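Local coordinates for protein synaptotagmin-1 (Arabidopsis thaliana, PDB 7ATP) that helps keep the plasma membrane intact during freezing and osmotic stress, and carries C2 domains that probably bind phospholipids with calcium, the first of which is this chain, at residues V12-A17 / L132-L137. Numbering follows the deposited sequence.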
ATOM      1  N   VAL A  12       3.056   8.748   2.487  1.00 78.82           N
ATOM      2  CA  VAL A  12       2.798   7.336   2.733  1.00 75.95           C
ATOM      3  C   VAL A  12       4.131   6.621   2.772  1.00 68.44           C
ATOM      4  O   VAL A  12       4.910   6.707   1.822  1.00 73.92           O
ATOM      5  CB  VAL A  12       1.898   6.727   1.646  1.00 73.71           C
ATOM      6  CG1 VAL A  12       1.382   5.376   2.098  1.00 72.56           C
ATOM      7  CG2 VAL A  12       0.757   7.636   1.337  1.00 69.60           C
ATOM      8  N   LYS A  13       4.402   5.934   3.872  1.00 67.25           N
ATOM      9  CA  LYS A  13       5.538   5.043   3.976  1.00 62.25           C
ATOM     10  C   LYS A  13       5.003   3.618   3.988  1.00 72.09           C
ATOM     11  O   LYS A  13       4.189   3.268   4.851  1.00 70.05           O
ATOM     12  CB  LYS A  13       6.377   5.321   5.219  1.00 69.48           C
ATOM     13  CG  LYS A  13       7.578   4.396   5.334  1.00 71.05           C
ATOM     14  CD  LYS A  13       8.369   4.605   6.632  1.00 75.26           C
ATOM     15  CE  LYS A  13       9.209   5.873   6.591  1.00 83.29           C
ATOM     16  NZ  LYS A  13       9.589   6.383   7.962  1.00 95.55           N
ATOM     17  N   VAL A  14       5.413   2.818   3.003  1.00 64.47           N
ATOM     18  CA  VAL A  14       5.122   1.393   3.017  1.00 61.77           C
ATOM     19  C   VAL A  14       6.242   0.753   3.815  1.00 62.27           C
ATOM     20  O   VAL A  14       7.400   0.772   3.396  1.00 67.36           O
ATOM     21  CB  VAL A  14       5.032   0.818   1.595  1.00 64.90           C
ATOM     22  CG1 VAL A  14       4.979  -0.668   1.645  1.00 55.69           C
ATOM     23  CG2 VAL A  14       3.792   1.349   0.896  1.00 58.86           C
ATOM     24  N   VAL A  15       5.909   0.203   4.976  1.00 63.75           N
ATOM     25  CA  VAL A  15       6.925  -0.252   5.907  1.00 60.37           C
ATOM     26  C   VAL A  15       7.350  -1.657   5.545  1.00 62.64           C
ATOM     27  O   VAL A  15       8.467  -1.882   5.066  1.00 64.60           O
ATOM     28  CB  VAL A  15       6.423  -0.216   7.357  1.00 74.18           C
ATOM     29  CG1 VAL A  15       7.483  -0.799   8.280  1.00 71.24           C
ATOM     30  CG2 VAL A  15       6.094   1.187   7.749  1.00 74.84           C
ATOM     31  N   ARG A  16       6.462  -2.611   5.790  1.00 64.67           N
ATOM     32  CA  ARG A  16       6.760  -4.003   5.522  1.00 59.09           C
ATOM     33  C   ARG A  16       5.454  -4.739   5.299  1.00 67.23           C
ATOM     34  O   ARG A  16       4.367  -4.206   5.515  1.00 74.93           O
ATOM     35  CB  ARG A  16       7.523  -4.655   6.668  1.00 64.61           C
ATOM     36  CG  ARG A  16       6.615  -5.166   7.782  1.00 76.32           C
ATOM     37  CD  ARG A  16       7.402  -5.564   9.039  1.00 81.92           C
ATOM     38  NE  ARG A  16       7.556  -4.453   9.978  1.00 91.81           N
ATOM     39  CZ  ARG A  16       8.678  -3.754  10.143  1.00 95.64           C
ATOM     40  NH1 ARG A  16       8.726  -2.752  11.020  1.00 85.15           N
ATOM     41  NH2 ARG A  16       9.755  -4.057   9.430  1.00 95.70           N
ATOM     42  N   ALA A  17       5.576  -5.976   4.865  1.00 63.45           N
ATOM     43  CA  ALA A  17       4.467  -6.901   4.866  1.00 68.31           C
ATOM     44  C   ALA A  17       4.910  -8.095   5.680  1.00 70.04           C
ATOM     45  O   ALA A  17       6.106  -8.358   5.800  1.00 72.63           O
ATOM     46  CB  ALA A  17       4.076  -7.317   3.463  1.00 57.30           C
ATOM     47  N   LEU A 132      -0.031  -5.766   6.055  1.00 80.35           N
ATOM     48  CA  LEU A 132       0.762  -4.701   5.462  1.00 77.60           C
ATOM     49  C   LEU A 132       0.801  -3.540   6.442  1.00 80.84           C
ATOM     50  O   LEU A 132      -0.247  -2.980   6.776  1.00 86.11           O
ATOM     51  CB  LEU A 132       0.168  -4.261   4.127  1.00 73.36           C
ATOM     52  CG  LEU A 132       0.895  -3.090   3.484  1.00 78.30           C
ATOM     53  CD1 LEU A 132       2.292  -3.524   3.119  1.00 66.43           C
ATOM     54  CD2 LEU A 132       0.139  -2.564   2.266  1.00 74.12           C
ATOM     55  N   GLU A 133       1.994  -3.189   6.911  1.00 77.98           N
ATOM     56  CA  GLU A 133       2.168  -2.051   7.810  1.00 77.69           C
ATOM     57  C   GLU A 133       2.488  -0.808   6.994  1.00 71.60           C
ATOM     58  O   GLU A 133       3.394  -0.826   6.159  1.00 75.15           O
ATOM     59  CB  GLU A 133       3.298  -2.307   8.807  1.00 84.75           C
ATOM     60  CG  GLU A 133       3.104  -3.526   9.714  1.00 93.55           C
ATOM     61  CD  GLU A 133       4.324  -3.817  10.603  1.00100.26           C
ATOM     62  OE1 GLU A 133       5.299  -3.022  10.580  1.00 95.45           O
ATOM     63  OE2 GLU A 133       4.311  -4.846  11.324  1.00 99.24           O
ATOM     64  N   VAL A 134       1.747   0.264   7.226  1.00 79.98           N
ATOM     65  CA  VAL A 134       2.008   1.525   6.552  1.00 79.78           C
ATOM     66  C   VAL A 134       2.030   2.629   7.596  1.00 74.68           C
ATOM     67  O   VAL A 134       1.514   2.470   8.700  1.00 88.17           O
ATOM     68  CB  VAL A 134       0.959   1.822   5.469  1.00 77.88           C
ATOM     69  CG1 VAL A 134       1.080   0.830   4.325  1.00 74.25           C
ATOM     70  CG2 VAL A 134      -0.414   1.721   6.061  1.00 80.17           C
ATOM     71  N   GLU A 135       2.668   3.747   7.246  1.00 75.95           N
ATOM     72  CA  GLU A 135       2.641   4.981   8.025  1.00 82.67           C
ATOM     73  C   GLU A 135       2.150   6.107   7.138  1.00 83.77           C
ATOM     74  O   GLU A 135       2.490   6.170   5.950  1.00 84.47           O
ATOM     75  CB  GLU A 135       4.013   5.391   8.576  1.00 83.88           C
ATOM     76  CG  GLU A 135       4.505   4.617   9.780  1.00 94.32           C
ATOM     77  CD  GLU A 135       5.965   4.917  10.095  1.00103.95           C
ATOM     78  OE1 GLU A 135       6.373   6.097   9.969  1.00112.38           O
ATOM     79  OE2 GLU A 135       6.704   3.969  10.453  1.00 97.69           O
ATOM     80  N   LEU A 136       1.357   6.992   7.720  1.00 84.98           N
ATOM     81  CA  LEU A 136       0.839   8.152   7.025  1.00 87.84           C
ATOM     82  C   LEU A 136       1.176   9.414   7.798  1.00 87.97           C
ATOM     83  O   LEU A 136       1.171   9.425   9.030  1.00 89.94           O
ATOM     84  CB  LEU A 136      -0.663   8.062   6.860  1.00 89.17           C
ATOM     85  CG  LEU A 136      -1.119   7.351   5.602  1.00 87.75           C
ATOM     86  CD1 LEU A 136      -0.765   5.886   5.634  1.00 84.11           C
ATOM     87  CD2 LEU A 136      -2.603   7.521   5.514  1.00 90.49           C
ATOM     88  N   LEU A 137       1.460  10.480   7.054  1.00 86.92           N
ATOM     89  CA  LEU A 137       1.687  11.796   7.641  1.00 94.09           C
ATOM     90  C   LEU A 137       1.043  12.807   6.705  1.00 91.59           C
ATOM     91  O   LEU A 137       1.450  12.927   5.545  1.00 87.55           O
ATOM     92  CB  LEU A 137       3.177  12.064   7.826  1.00 96.76           C
ATOM     93  CG  LEU A 137       3.642  13.252   8.653  1.00107.80           C
ATOM     94  CD1 LEU A 137       4.909  12.878   9.416  1.00112.51           C
ATOM     95  CD2 LEU A 137       3.899  14.426   7.731  1.00102.78           C
TER
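Arg16, with CG wedged between its backbone N and carbonyl carbon (chi1 84°) and a second bend at chi3, brings NE back to Glu133, whose CG is anti to its carbonyl carbon and whose chain, extended beyond CG, runs alongside. NE meets Glu133 OE1 at 2.7 Å, a salt bridge with a bent hydrogen bond (142° at the hydrogen) that arrives from above the carboxylate plane; the two flat groups stand nearly perpendicular, 86° apart. Val15 CG1 lies over one guanidinium face, displaced toward its rim, and Arg16 NH2 makes a salt bridge to Glu57 OE2 on strand 57-66, so two carboxylates probably share its charge. Behind this lies a classic beta bulge: Val15 and Arg16 stand opposite the single Glu133, with Val15 N 3.0 Å from Glu133 O and Glu133 N 2.9 Å from Arg16 O. The extra residue is on strand 8-18, which pairs antiparallel with 131-140 mid-sheet in the C2 beta-sandwich. Before the bulge Lys13 N reaches Glu135 O at 2.8 Å and Glu135 N returns to Lys13 O; on the face of Arg16 and Glu133, Lys13 NZ makes a long salt bridge, 3.8 Å, to Glu135 OE1. On the buried face Leu132 CD1 lies 4.2 Å from Val14 CG1 and also touches Ala17 CB, while Phe76 of the opposing sheet covers Val12, Leu132 and Val134.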